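Local coordinates for SusD-like carbohydrate binding protein BF1063 (Bacteroides fragilis NCTC 9343, PDB 3I4G) that probably binds carbohydrate at the outer membrane of the bacterium, as SusD-like proteins do, at residues F221-M225 with V390-Y394; D229-N233 with Y387-L391; E250-Q256 with L381-Y387. All blocks are in the same frame, centred on the assembly; numbering follows the deposited sequence.

Interaction 1. Residues F221-M225 with V390-Y394; sequences FHDIM and VLLGY
Val390 meets Phe221 and Ile224 where two helices of the alpha-helical SusD-type fold, 214-227 and 387-400, pack against each other. The short axes of 221-225 and 390-394 approach to 9.1 Å, with 134° between their N-to-C directions, so the helices run roughly antiparallel but well splayed. The two methyl groups of Val390 divide the work: CG1 lies 3.6 Å from Phe221 O and also touches CB of Ile224, while CG2 faces Ile224 CD1. Leu391 sets out away from the other helix, yet its CD2 returns to lie 3.7 Å from Met225 CE. Gly393 presents bare backbone to the Phe221 ring, whose CD2 is 3.6 Å from Gly393 C. Tyr394 closes the interface. Its CG is anti to the backbone N (chi1 175°), and His222 makes the same choice, which lets the two side chains run alongside each other in the same direction. In the modelled conformer of His222, one of two deposited, the rings form an offset stack with centroids 4.5 Å apart and planes only 7° from parallel. The slip places Tyr394 OH over the centre of the imidazole, whereas the phenol ring itself overlaps mainly His222 CB, CG and ND1. Met225, a selenomethionine, crosses Tyr394 at about a right angle, making a Met-aromatic contact. Its chain bends at chi3, carrying CE on to Leu391, and the selenium approaches the ring obliquely, with SE 3.4 Å from Tyr394 CD2.

Interaction 2. Residues D229-N233 with Y387-L391; sequences DNAIN and YAEVL
This is a buried, mainly apolar contact between the loop that follows helix 214-227 and the first turn of helix 387-400, with no direct hydrogen bond between 229-233 and 387-391. Its centre is the Tyr387 ring. Asn230 CB lies over one face in a CH-pi contact, 3.8 Å from the centroid of the Tyr387 ring and 20° off the ring normal. On the opposite face sits CG of Leu391, one helical turn further on, so the ring is held between loop and helix. Ala231 N is 3.6 Å from Tyr387 CD2, and Ile232 N lies at the ring edge, near its plane. The side-chain amide of Asn230 turns to another partner, ND2 donating to Lys249 O, while CB meets the ring. Ile232 bends its tip back to the helix, CD1 lying 3.9 Å from Ala388 CB and CG1 3.8 Å from Leu391 CD1. One water joins the two sides, accepting from Asn230 N at 3.0 Å and making a weak bond with Tyr387 OH. Through aromatic face, aliphatic tips and a bridging water, a loop segment thus packs on the N-terminal turn of a helix in the SusD-type fold.

Interaction 3. Residues E250-Q256 with L381-Y387; sequences ENIFYIQ and LTPVIRY
Asn251 lies alongside Arg386, its OD1 3.4 Å from Arg386 CG, and its amide also overlaps Pro383 CG. ND2 donates to Gly245 O and Leu239 O; OD1 is buried without a hydrogen-bonding partner. Next to it Glu250 OE2 meets the edge of the guanidinium in a salt bridge, 2.8 Å from Arg386 NH1, although that hydrogen bond is weak (128° at the hydrogen). Glu447 and Glu451 also pair with Arg386, and Arg420 takes Glu250 OE1, giving a chain of alternating charges. The backbones form an antiparallel ladder interrupted by two classic beta bulges. At the first, Ile385 O accepts from Ile252 N at 2.9 Å and Phe253 N at 3.3 Å; at the second, Phe253 O accepts from Val384 N and Ile385 N, both from the same face of its plane. Regular pairing resumes at Ile255 and Thr382, joined by two bonds of 3.0 Å between Ile255 N and Thr382 O and between Thr382 N and Ile255 O. Tyr254 CD1 then rests 3.6 Å from Leu381 CD2. The Phe253 and Ile385 side chains reach helix 197-211, Thr382 and Val384 meet helix 50-54, and Arg386 occupies the N-cap position of helix 387-400.

Along the chain the first segments come in the order 221-225, 229-233, 250-256, and their partners lie between 381 and 394, so the contacts occur in reverse order on the second side. Strand 380-386 leads directly into helix 387-400, which interactions 1 and 2 share, and Leu391 takes part in both; interactions 2 and 3 share Tyr387. The centres of interactions 1 and 2 are about 8 Å apart, those of interactions 2 and 3 about 10 Å, and those of interactions 1 and 3 about 15 Å. Met225 CA packs 3.5 Å from Tyr387 OH, and Ile252 CD1 touches Val390 CG2. The contacts thus form one continuous buried seam, joining a helix pair to the two-stranded antiparallel sheet.

Interaction 1. Residues F221-M225 with V390-Y394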
ATOM      1  N   PHE A 221       3.024 -18.510  -1.169  1.00  8.63           N
ATOM      2  CA  PHE A 221       2.120 -18.119  -0.083  1.00  9.47           C
ATOM      3  C   PHE A 221       1.800 -19.326   0.813  1.00  9.48           C
ATOM      4  O   PHE A 221       1.738 -19.180   2.034  1.00  9.12           O
ATOM      5  CB  PHE A 221       0.853 -17.485  -0.627  1.00  8.29           C
ATOM      6  CG  PHE A 221       1.067 -16.153  -1.340  1.00  7.55           C
ATOM      7  CD1 PHE A 221       1.715 -15.111  -0.729  1.00 10.88           C
ATOM      8  CD2 PHE A 221       0.590 -15.954  -2.618  1.00  9.76           C
ATOM      9  CE1 PHE A 221       1.874 -13.893  -1.383  1.00 10.30           C
ATOM     10  CE2 PHE A 221       0.746 -14.742  -3.273  1.00  9.79           C
ATOM     11  CZ  PHE A 221       1.388 -13.713  -2.663  1.00  9.32           C
ATOM     12  N   HIS A 222       1.610 -20.500   0.221  0.50  9.17           N
ATOM     13  CA  HIS A 222       1.312 -21.705   1.000  0.50  8.82           C
ATOM     14  C   HIS A 222       2.497 -22.105   1.888  0.50  9.70           C
ATOM     15  O   HIS A 222       2.292 -22.684   2.954  0.50 10.29           O
ATOM     16  CB  HIS A 222       0.896 -22.815   0.052  0.50  9.14           C
ATOM     17  CG  HIS A 222       0.208 -23.962   0.711  0.50  9.83           C
ATOM     18  ND1 HIS A 222      -0.705 -23.814   1.742  0.50  7.16           N
ATOM     19  CD2 HIS A 222       0.208 -25.276   0.394  0.50  8.07           C
ATOM     20  CE1 HIS A 222      -1.162 -25.007   2.083  0.50  9.26           C
ATOM     21  NE2 HIS A 222      -0.640 -25.907   1.269  0.50 16.85           N
ATOM     22  N   ASP A 223       3.727 -21.795   1.469  1.00  8.90           N
ATOM     23  CA  ASP A 223       4.911 -22.047   2.299  1.00  8.82           C
ATOM     24  C   ASP A 223       4.870 -21.208   3.562  1.00  9.98           C
ATOM     25  O   ASP A 223       5.248 -21.673   4.624  1.00 10.86           O
ATOM     26  CB  ASP A 223       6.219 -21.748   1.547  1.00 10.83           C
ATOM     27  CG  ASP A 223       6.579 -22.780   0.485  1.00 13.90           C
ATOM     28  OD1 ASP A 223       6.004 -23.877   0.483  1.00 13.24           O
ATOM     29  OD2 ASP A 223       7.502 -22.473  -0.337  1.00 18.39           O
ATOM     30  N   ILE A 224       4.377 -19.969   3.463  1.00  9.04           N
ATOM     31  CA  ILE A 224       4.210 -19.129   4.643  1.00  9.31           C
ATOM     32  C   ILE A 224       3.187 -19.765   5.589  1.00  9.89           C
ATOM     33  O   ILE A 224       3.356 -19.852   6.813  1.00  9.82           O
ATOM     34  CB  ILE A 224       3.785 -17.710   4.244  1.00  8.31           C
ATOM     35  CG1 ILE A 224       4.872 -17.045   3.395  1.00  9.05           C
ATOM     36  CG2 ILE A 224       3.447 -16.869   5.486  1.00 10.20           C
ATOM     37  CD1 ILE A 224       4.416 -15.757   2.754  1.00  9.27           C
HETATM   38  N   MSE A 225       2.055 -20.149   5.029  1.00  9.41           N
HETATM   39  CA  MSE A 225       1.014 -20.805   5.832  1.00 10.15           C
HETATM   40  C   MSE A 225       1.529 -22.071   6.526  1.00  8.89           C
HETATM   41  O   MSE A 225       1.304 -22.260   7.722  1.00 10.63           O
HETATM   42  CB  MSE A 225      -0.185 -21.109   4.937  1.00 10.10           C
HETATM   43  CG  MSE A 225      -0.838 -19.891   4.289  1.00  9.01           C
HETATM   44 SE   MSE A 225      -1.992 -20.279   2.830  0.75  8.82          SE
HETATM   45  CE  MSE A 225      -3.440 -21.285   3.824  1.00 10.25           C
ATOM     46  N   VAL A 390      -1.445 -12.720   2.499  1.00  8.58           N
ATOM     47  CA  VAL A 390      -0.926 -14.039   2.163  1.00  7.74           C
ATOM     48  C   VAL A 390      -2.048 -15.045   1.928  1.00  8.19           C
ATOM     49  O   VAL A 390      -2.009 -15.797   0.949  1.00  8.41           O
ATOM     50  CB  VAL A 390       0.030 -14.544   3.285  1.00  8.86           C
ATOM     51  CG1 VAL A 390       0.440 -15.996   3.086  1.00  9.61           C
ATOM     52  CG2 VAL A 390       1.268 -13.630   3.379  1.00 10.68           C
ATOM     53  N   LEU A 391      -3.035 -15.060   2.822  1.00  8.73           N
ATOM     54  CA  LEU A 391      -4.157 -15.991   2.683  1.00  7.88           C
ATOM     55  C   LEU A 391      -4.975 -15.695   1.444  1.00  8.23           C
ATOM     56  O   LEU A 391      -5.317 -16.606   0.679  1.00  8.42           O
ATOM     57  CB  LEU A 391      -5.056 -15.943   3.920  1.00  7.30           C
ATOM     58  CG  LEU A 391      -4.446 -16.375   5.235  1.00  7.74           C
ATOM     59  CD1 LEU A 391      -5.470 -16.269   6.380  1.00  9.46           C
ATOM     60  CD2 LEU A 391      -3.903 -17.810   5.148  1.00  9.41           C
ATOM     61  N   LEU A 392      -5.260 -14.418   1.179  1.00  8.50           N
ATOM     62  CA  LEU A 392      -6.027 -14.074  -0.025  1.00  8.83           C
ATOM     63  C   LEU A 392      -5.195 -14.274  -1.288  1.00  8.63           C
ATOM     64  O   LEU A 392      -5.732 -14.608  -2.334  1.00  9.02           O
ATOM     65  CB  LEU A 392      -6.568 -12.655   0.062  1.00  9.96           C
ATOM     66  CG  LEU A 392      -7.538 -12.371   1.198  1.00  9.95           C
ATOM     67  CD1 LEU A 392      -7.868 -10.885   1.312  1.00 10.94           C
ATOM     68  CD2 LEU A 392      -8.803 -13.213   1.051  1.00 10.38           C
ATOM     69  N   GLY A 393      -3.899 -14.061  -1.190  1.00  8.82           N
ATOM     70  CA  GLY A 393      -3.027 -14.291  -2.324  1.00  9.94           C
ATOM     71  C   GLY A 393      -2.960 -15.754  -2.707  1.00  8.90           C
ATOM     72  O   GLY A 393      -2.961 -16.107  -3.897  1.00  9.02           O
ATOM     73  N   TYR A 394      -2.839 -16.631  -1.712  1.00  9.07           N
ATOM     74  CA  TYR A 394      -2.869 -18.071  -1.940  1.00  8.32           C
ATOM     75  C   TYR A 394      -4.138 -18.464  -2.689  1.00  8.41           C
ATOM     76  O   TYR A 394      -4.084 -19.144  -3.693  1.00  9.45           O
ATOM     77  CB  TYR A 394      -2.766 -18.797  -0.603  1.00  8.64           C
ATOM     78  CG  TYR A 394      -2.896 -20.303  -0.683  1.00  8.82           C
ATOM     79  CD1 TYR A 394      -2.070 -21.065  -1.496  1.00  8.84           C
ATOM     80  CD2 TYR A 394      -3.832 -20.984   0.082  1.00 10.36           C
ATOM     81  CE1 TYR A 394      -2.202 -22.421  -1.560  1.00 10.89           C
ATOM     82  CE2 TYR A 394      -3.920 -22.360   0.063  1.00  9.61           C
ATOM     83  CZ  TYR A 394      -3.121 -23.065  -0.779  1.00  9.38           C
ATOM     84  OH  TYR A 394      -3.239 -24.439  -0.793  1.00 14.35           O
TER

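Interaction 2. Residues D229-N233 with Y387-L391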
ATOM      1  N   ASP A 229       3.929 -19.867  11.612  1.00  8.64           N
ATOM      2  CA  ASP A 229       4.306 -18.803  12.552  1.00  9.22           C
ATOM      3  C   ASP A 229       3.317 -17.668  12.580  1.00  9.39           C
ATOM      4  O   ASP A 229       3.381 -16.835  13.499  1.00  8.98           O
ATOM      5  CB  ASP A 229       5.673 -18.184  12.209  1.00  9.13           C
ATOM      6  CG  ASP A 229       6.824 -19.158  12.257  1.00 10.91           C
ATOM      7  OD1 ASP A 229       6.653 -20.265  12.758  1.00 11.50           O
ATOM      8  OD2 ASP A 229       7.932 -18.755  11.811  1.00  9.97           O
ATOM      9  N   ASN A 230       2.431 -17.588  11.577  1.00  8.52           N
ATOM     10  CA  ASN A 230       1.549 -16.453  11.432  1.00  8.78           C
ATOM     11  C   ASN A 230       0.079 -16.825  11.570  1.00  9.21           C
ATOM     12  O   ASN A 230      -0.334 -17.957  11.366  1.00 10.72           O
ATOM     13  CB  ASN A 230       1.844 -15.816  10.085  1.00  9.52           C
ATOM     14  CG  ASN A 230       3.269 -15.316   9.996  1.00  8.77           C
ATOM     15  OD1 ASN A 230       4.116 -15.907   9.307  1.00 10.38           O
ATOM     16  ND2 ASN A 230       3.562 -14.259  10.729  1.00  8.92           N
ATOM     17  N   ALA A 231      -0.699 -15.811  11.926  1.00  8.95           N
ATOM     18  CA  ALA A 231      -2.122 -16.002  12.180  1.00  8.32           C
ATOM     19  C   ALA A 231      -2.826 -14.687  12.076  1.00 10.55           C
ATOM     20  O   ALA A 231      -2.236 -13.649  12.269  1.00 12.40           O
ATOM     21  CB  ALA A 231      -2.336 -16.568  13.583  1.00 11.77           C
ATOM     22  N   ILE A 232      -4.117 -14.762  11.798  1.00  8.98           N
ATOM     23  CA  ILE A 232      -4.992 -13.587  11.751  1.00  9.35           C
ATOM     24  C   ILE A 232      -5.219 -13.039  13.149  1.00  9.00           C
ATOM     25  O   ILE A 232      -5.619 -13.771  14.061  1.00 10.16           O
ATOM     26  CB  ILE A 232      -6.314 -13.965  11.058  1.00  9.56           C
ATOM     27  CG1 ILE A 232      -6.066 -14.295   9.586  1.00 10.19           C
ATOM     28  CG2 ILE A 232      -7.352 -12.842  11.191  1.00 12.72           C
ATOM     29  CD1 ILE A 232      -5.472 -13.141   8.726  1.00 11.72           C
ATOM     30  N   ASN A 233      -4.951 -11.750  13.350  1.00  8.49           N
ATOM     31  CA  ASN A 233      -5.127 -11.093  14.624  1.00  7.83           C
ATOM     32  C   ASN A 233      -6.606 -10.839  14.935  1.00  9.38           C
ATOM     33  O   ASN A 233      -7.349 -10.453  14.049  1.00 10.13           O
ATOM     34  CB  ASN A 233      -4.412  -9.752  14.619  1.00  8.49           C
ATOM     35  CG  ASN A 233      -4.205  -9.186  15.982  1.00  9.79           C
ATOM     36  OD1 ASN A 233      -3.661  -9.844  16.872  1.00 10.62           O
ATOM     37  ND2 ASN A 233      -4.540  -7.900  16.142  1.00 11.49           N
ATOM     38  N   TYR A 387      -0.476 -11.131   7.025  1.00  8.13           N
ATOM     39  CA  TYR A 387      -0.900 -12.520   6.760  1.00  8.31           C
ATOM     40  C   TYR A 387      -2.256 -12.570   6.030  1.00  8.33           C
ATOM     41  O   TYR A 387      -2.502 -13.473   5.266  1.00  8.93           O
ATOM     42  CB  TYR A 387      -0.939 -13.333   8.050  1.00  8.26           C
ATOM     43  CG  TYR A 387      -1.060 -14.842   7.896  1.00  9.14           C
ATOM     44  CD1 TYR A 387      -0.157 -15.548   7.138  1.00  8.38           C
ATOM     45  CD2 TYR A 387      -2.064 -15.543   8.556  1.00  8.32           C
ATOM     46  CE1 TYR A 387      -0.239 -16.920   7.045  1.00  9.58           C
ATOM     47  CE2 TYR A 387      -2.152 -16.905   8.459  1.00  8.72           C
ATOM     48  CZ  TYR A 387      -1.242 -17.575   7.712  1.00  9.52           C
ATOM     49  OH  TYR A 387      -1.297 -18.968   7.638  1.00 10.16           O
ATOM     50  N   ALA A 388      -3.156 -11.601   6.254  1.00  8.35           N
ATOM     51  CA  ALA A 388      -4.391 -11.628   5.487  1.00  8.32           C
ATOM     52  C   ALA A 388      -4.137 -11.545   3.991  1.00  8.26           C
ATOM     53  O   ALA A 388      -4.848 -12.178   3.208  1.00  9.04           O
ATOM     54  CB  ALA A 388      -5.275 -10.489   5.876  1.00  9.09           C
ATOM     55  N   GLU A 389      -3.133 -10.777   3.561  1.00  8.79           N
ATOM     56  CA  GLU A 389      -2.815 -10.721   2.134  1.00  7.73           C
ATOM     57  C   GLU A 389      -2.263 -12.072   1.678  1.00  9.48           C
ATOM     58  O   GLU A 389      -2.536 -12.524   0.563  1.00  9.90           O
ATOM     59  CB  GLU A 389      -1.801  -9.622   1.827  1.00  8.52           C
ATOM     60  CG  GLU A 389      -1.492  -9.595   0.322  1.00  8.47           C
ATOM     61  CD  GLU A 389      -0.365  -8.679  -0.100  1.00 10.30           C
ATOM     62  OE1 GLU A 389       0.019  -7.785   0.675  1.00 10.50           O
ATOM     63  OE2 GLU A 389       0.143  -8.864  -1.242  1.00 11.74           O
ATOM     64  N   VAL A 390      -1.445 -12.720   2.499  1.00  8.58           N
ATOM     65  CA  VAL A 390      -0.926 -14.039   2.163  1.00  7.74           C
ATOM     66  C   VAL A 390      -2.048 -15.045   1.928  1.00  8.19           C
ATOM     67  O   VAL A 390      -2.009 -15.797   0.949  1.00  8.41           O
ATOM     68  CB  VAL A 390       0.030 -14.544   3.285  1.00  8.86           C
ATOM     69  CG1 VAL A 390       0.440 -15.996   3.086  1.00  9.61           C
ATOM     70  CG2 VAL A 390       1.268 -13.630   3.379  1.00 10.68           C
ATOM     71  N   LEU A 391      -3.035 -15.060   2.822  1.00  8.73           N
ATOM     72  CA  LEU A 391      -4.157 -15.991   2.683  1.00  7.88           C
ATOM     73  C   LEU A 391      -4.975 -15.695   1.444  1.00  8.23           C
ATOM     74  O   LEU A 391      -5.317 -16.606   0.679  1.00  8.42           O
ATOM     75  CB  LEU A 391      -5.056 -15.943   3.920  1.00  7.30           C
ATOM     76  CG  LEU A 391      -4.446 -16.375   5.235  1.00  7.74           C
ATOM     77  CD1 LEU A 391      -5.470 -16.269   6.380  1.00  9.46           C
ATOM     78  CD2 LEU A 391      -3.903 -17.810   5.148  1.00  9.41           C
TER
HETATM   79  O   HOH W   1       1.463 -19.334   9.370  1.00 12.94           O

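Interaction 3. Residues E250-Q256 with L381-Y387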
ATOM      1  N   GLU A 250       0.351 -11.386  12.734  1.00  8.38           N
ATOM      2  CA  GLU A 250      -0.164 -11.121  11.383  1.00  8.86           C
ATOM      3  C   GLU A 250       0.755 -10.223  10.551  1.00  8.74           C
ATOM      4  O   GLU A 250       0.934 -10.454   9.348  1.00  8.36           O
ATOM      5  CB  GLU A 250      -1.551 -10.491  11.451  1.00  9.07           C
ATOM      6  CG  GLU A 250      -2.095 -10.054  10.089  1.00  9.38           C
ATOM      7  CD  GLU A 250      -3.586  -9.945  10.010  1.00 10.40           C
ATOM      8  OE1 GLU A 250      -4.278 -10.241  11.001  1.00  9.78           O
ATOM      9  OE2 GLU A 250      -4.053  -9.575   8.901  1.00  9.89           O
ATOM     10  N   ASN A 251       1.341  -9.213  11.177  1.00  8.73           N
ATOM     11  CA  ASN A 251       2.180  -8.245  10.469  1.00  8.36           C
ATOM     12  C   ASN A 251       3.573  -8.854  10.268  1.00  9.28           C
ATOM     13  O   ASN A 251       4.392  -8.877  11.159  1.00  9.12           O
ATOM     14  CB  ASN A 251       2.238  -6.913  11.215  1.00  8.38           C
ATOM     15  CG  ASN A 251       0.928  -6.148  11.159  1.00  8.45           C
ATOM     16  OD1 ASN A 251       0.084  -6.398  10.284  1.00  8.68           O
ATOM     17  ND2 ASN A 251       0.736  -5.232  12.112  1.00  8.45           N
ATOM     18  N   ILE A 252       3.796  -9.349   9.065  1.00  8.08           N
ATOM     19  CA  ILE A 252       5.013 -10.079   8.690  1.00  9.39           C
ATOM     20  C   ILE A 252       6.160  -9.127   8.419  1.00 10.47           C
ATOM     21  O   ILE A 252       7.271  -9.356   8.884  1.00  9.46           O
ATOM     22  CB  ILE A 252       4.722 -10.971   7.484  1.00  8.26           C
ATOM     23  CG1 ILE A 252       3.828 -12.136   7.916  1.00  8.66           C
ATOM     24  CG2 ILE A 252       6.022 -11.522   6.860  1.00  9.91           C
ATOM     25  CD1 ILE A 252       3.155 -12.914   6.768  1.00  9.93           C
ATOM     26  N   PHE A 253       5.891  -8.081   7.645  1.00  8.33           N
ATOM     27  CA  PHE A 253       6.892  -7.057   7.305  1.00  9.22           C
ATOM     28  C   PHE A 253       6.208  -5.711   7.457  1.00  8.42           C
ATOM     29  O   PHE A 253       5.090  -5.533   6.986  1.00  8.36           O
ATOM     30  CB  PHE A 253       7.490  -7.275   5.902  1.00  8.78           C
ATOM     31  CG  PHE A 253       8.667  -6.377   5.605  1.00  9.42           C
ATOM     32  CD1 PHE A 253       9.862  -6.536   6.267  1.00 11.06           C
ATOM     33  CD2 PHE A 253       8.578  -5.372   4.659  1.00 10.66           C
ATOM     34  CE1 PHE A 253      10.916  -5.660   6.050  1.00 12.30           C
ATOM     35  CE2 PHE A 253       9.660  -4.515   4.429  1.00 10.70           C
ATOM     36  CZ  PHE A 253      10.807  -4.656   5.125  1.00 11.35           C
ATOM     37  N   TYR A 254       6.881  -4.749   8.060  1.00  8.54           N
ATOM     38  CA  TYR A 254       6.287  -3.459   8.385  1.00  8.63           C
ATOM     39  C   TYR A 254       7.346  -2.412   8.561  1.00  8.42           C
ATOM     40  O   TYR A 254       8.557  -2.723   8.701  1.00  8.73           O
ATOM     41  CB  TYR A 254       5.457  -3.592   9.676  1.00  9.61           C
ATOM     42  CG  TYR A 254       6.180  -4.262  10.809  1.00  8.81           C
ATOM     43  CD1 TYR A 254       7.114  -3.554  11.577  1.00  9.32           C
ATOM     44  CD2 TYR A 254       5.946  -5.603  11.120  1.00 10.07           C
ATOM     45  CE1 TYR A 254       7.789  -4.204  12.642  1.00 10.27           C
ATOM     46  CE2 TYR A 254       6.591  -6.221  12.157  1.00 10.41           C
ATOM     47  CZ  TYR A 254       7.497  -5.530  12.915  1.00  9.90           C
ATOM     48  OH  TYR A 254       8.161  -6.180  13.958  1.00 11.43           O
ATOM     49  N   ILE A 255       6.912  -1.150   8.583  1.00  8.73           N
ATOM     50  CA  ILE A 255       7.769  -0.018   8.906  1.00  7.93           C
ATOM     51  C   ILE A 255       7.331   0.538  10.254  1.00  8.99           C
ATOM     52  O   ILE A 255       6.168   0.929  10.417  1.00  9.60           O
ATOM     53  CB  ILE A 255       7.694   1.098   7.846  1.00  8.42           C
ATOM     54  CG1 ILE A 255       7.817   0.583   6.410  1.00  9.94           C
ATOM     55  CG2 ILE A 255       8.762   2.124   8.175  1.00 10.17           C
ATOM     56  CD1 ILE A 255       9.096  -0.257   6.121  1.00  9.87           C
ATOM     57  N   GLN A 256       8.246   0.529  11.228  1.00  8.88           N
ATOM     58  CA  GLN A 256       7.990   1.076  12.531  1.00  8.96           C
ATOM     59  C   GLN A 256       8.637   2.455  12.620  1.00 10.22           C
ATOM     60  O   GLN A 256       9.822   2.587  12.334  1.00 11.96           O
ATOM     61  CB  GLN A 256       8.543   0.171  13.633  1.00 11.12           C
ATOM     62  CG  GLN A 256       8.389   0.759  15.011  1.00 11.75           C
ATOM     63  CD  GLN A 256       8.813  -0.190  16.067  1.00 14.31           C
ATOM     64  OE1 GLN A 256      10.016  -0.488  16.200  1.00 20.12           O
ATOM     65  NE2 GLN A 256       7.875  -0.639  16.853  1.00 12.48           N
ATOM     66  N   LEU A 381       3.084   2.732  12.877  1.00  8.58           N
ATOM     67  CA  LEU A 381       3.374   1.385  12.410  1.00  8.48           C
ATOM     68  C   LEU A 381       2.551   1.143  11.158  1.00  8.29           C
ATOM     69  O   LEU A 381       1.301   1.128  11.221  1.00  8.99           O
ATOM     70  CB  LEU A 381       3.079   0.388  13.515  1.00  8.78           C
ATOM     71  CG  LEU A 381       3.469  -1.076  13.375  1.00  9.37           C
ATOM     72  CD1 LEU A 381       2.671  -1.778  12.265  1.00 10.22           C
ATOM     73  CD2 LEU A 381       4.955  -1.193  13.126  1.00  9.08           C
ATOM     74  N   THR A 382       3.232   0.960  10.028  1.00  8.31           N
ATOM     75  CA  THR A 382       2.546   0.750   8.743  1.00  7.72           C
ATOM     76  C   THR A 382       2.949  -0.594   8.160  1.00  7.99           C
ATOM     77  O   THR A 382       4.080  -0.755   7.643  1.00  8.68           O
ATOM     78  CB  THR A 382       2.828   1.884   7.764  1.00  8.01           C
ATOM     79  OG1 THR A 382       4.224   1.916   7.467  1.00  9.12           O
ATOM     80  CG2 THR A 382       2.408   3.216   8.365  1.00  9.35           C
ATOM     81  N   PRO A 383       2.060  -1.595   8.234  1.00  7.58           N
ATOM     82  CA  PRO A 383       2.381  -2.879   7.624  1.00  7.94           C
ATOM     83  C   PRO A 383       2.597  -2.824   6.120  1.00  8.44           C
ATOM     84  O   PRO A 383       1.923  -2.050   5.415  1.00  8.82           O
ATOM     85  CB  PRO A 383       1.139  -3.717   7.933  1.00  9.13           C
ATOM     86  CG  PRO A 383       0.602  -3.094   9.205  1.00  8.58           C
ATOM     87  CD  PRO A 383       0.776  -1.655   8.970  1.00  8.96           C
ATOM     88  N   VAL A 384       3.542  -3.649   5.660  1.00  8.00           N
ATOM     89  CA  VAL A 384       3.848  -3.827   4.252  1.00  8.02           C
ATOM     90  C   VAL A 384       3.303  -5.171   3.780  1.00  7.73           C
ATOM     91  O   VAL A 384       2.719  -5.281   2.703  1.00  9.29           O
ATOM     92  CB  VAL A 384       5.361  -3.708   4.025  1.00  8.62           C
ATOM     93  CG1 VAL A 384       5.671  -3.937   2.571  1.00  8.93           C
ATOM     94  CG2 VAL A 384       5.860  -2.322   4.437  1.00 10.04           C
ATOM     95  N   ILE A 385       3.489  -6.224   4.571  1.00  8.64           N
ATOM     96  CA  ILE A 385       2.956  -7.549   4.292  1.00  7.46           C
ATOM     97  C   ILE A 385       2.221  -8.046   5.526  1.00  7.75           C
ATOM     98  O   ILE A 385       2.810  -8.198   6.601  1.00  8.88           O
ATOM     99  CB  ILE A 385       4.048  -8.588   3.949  1.00  8.38           C
ATOM    100  CG1 ILE A 385       4.888  -8.169   2.730  1.00  7.94           C
ATOM    101  CG2 ILE A 385       3.443  -9.992   3.742  1.00  9.66           C
ATOM    102  CD1 ILE A 385       4.154  -8.090   1.377  1.00 11.70           C
ATOM    103  N   ARG A 386       0.931  -8.288   5.360  1.00  7.30           N
ATOM    104  CA  ARG A 386       0.070  -8.875   6.389  1.00  7.16           C
ATOM    105  C   ARG A 386      -0.310 -10.296   5.997  1.00  7.25           C
ATOM    106  O   ARG A 386      -0.521 -10.623   4.822  1.00  7.79           O
ATOM    107  CB  ARG A 386      -1.200  -8.031   6.609  1.00  7.64           C
ATOM    108  CG  ARG A 386      -0.923  -6.647   7.060  1.00  8.22           C
ATOM    109  CD  ARG A 386      -2.109  -5.924   7.669  1.00  8.66           C
ATOM    110  NE  ARG A 386      -3.222  -5.565   6.790  1.00  8.53           N
ATOM    111  CZ  ARG A 386      -4.416  -6.173   6.742  1.00  9.12           C
ATOM    112  NH1 ARG A 386      -4.670  -7.340   7.350  1.00  8.55           N
ATOM    113  NH2 ARG A 386      -5.371  -5.627   6.012  1.00  9.21           N
ATOM    114  N   TYR A 387      -0.476 -11.131   7.025  1.00  8.13           N
ATOM    115  CA  TYR A 387      -0.900 -12.520   6.760  1.00  8.31           C
ATOM    116  C   TYR A 387      -2.256 -12.570   6.030  1.00  8.33           C
ATOM    117  O   TYR A 387      -2.502 -13.473   5.266  1.00  8.93           O
ATOM    118  CB  TYR A 387      -0.939 -13.333   8.050  1.00  8.26           C
ATOM    119  CG  TYR A 387      -1.060 -14.842   7.896  1.00  9.14           C
ATOM    120  CD1 TYR A 387      -0.157 -15.548   7.138  1.00  8.38           C
ATOM    121  CD2 TYR A 387      -2.064 -15.543   8.556  1.00  8.32           C
ATOM    122  CE1 TYR A 387      -0.239 -16.920   7.045  1.00  9.58           C
ATOM    123  CE2 TYR A 387      -2.152 -16.905   8.459  1.00  8.72           C
ATOM    124  CZ  TYR A 387      -1.242 -17.575   7.712  1.00  9.52           C
ATOM    125  OH  TYR A 387      -1.297 -18.968   7.638  1.00 10.16           O
TER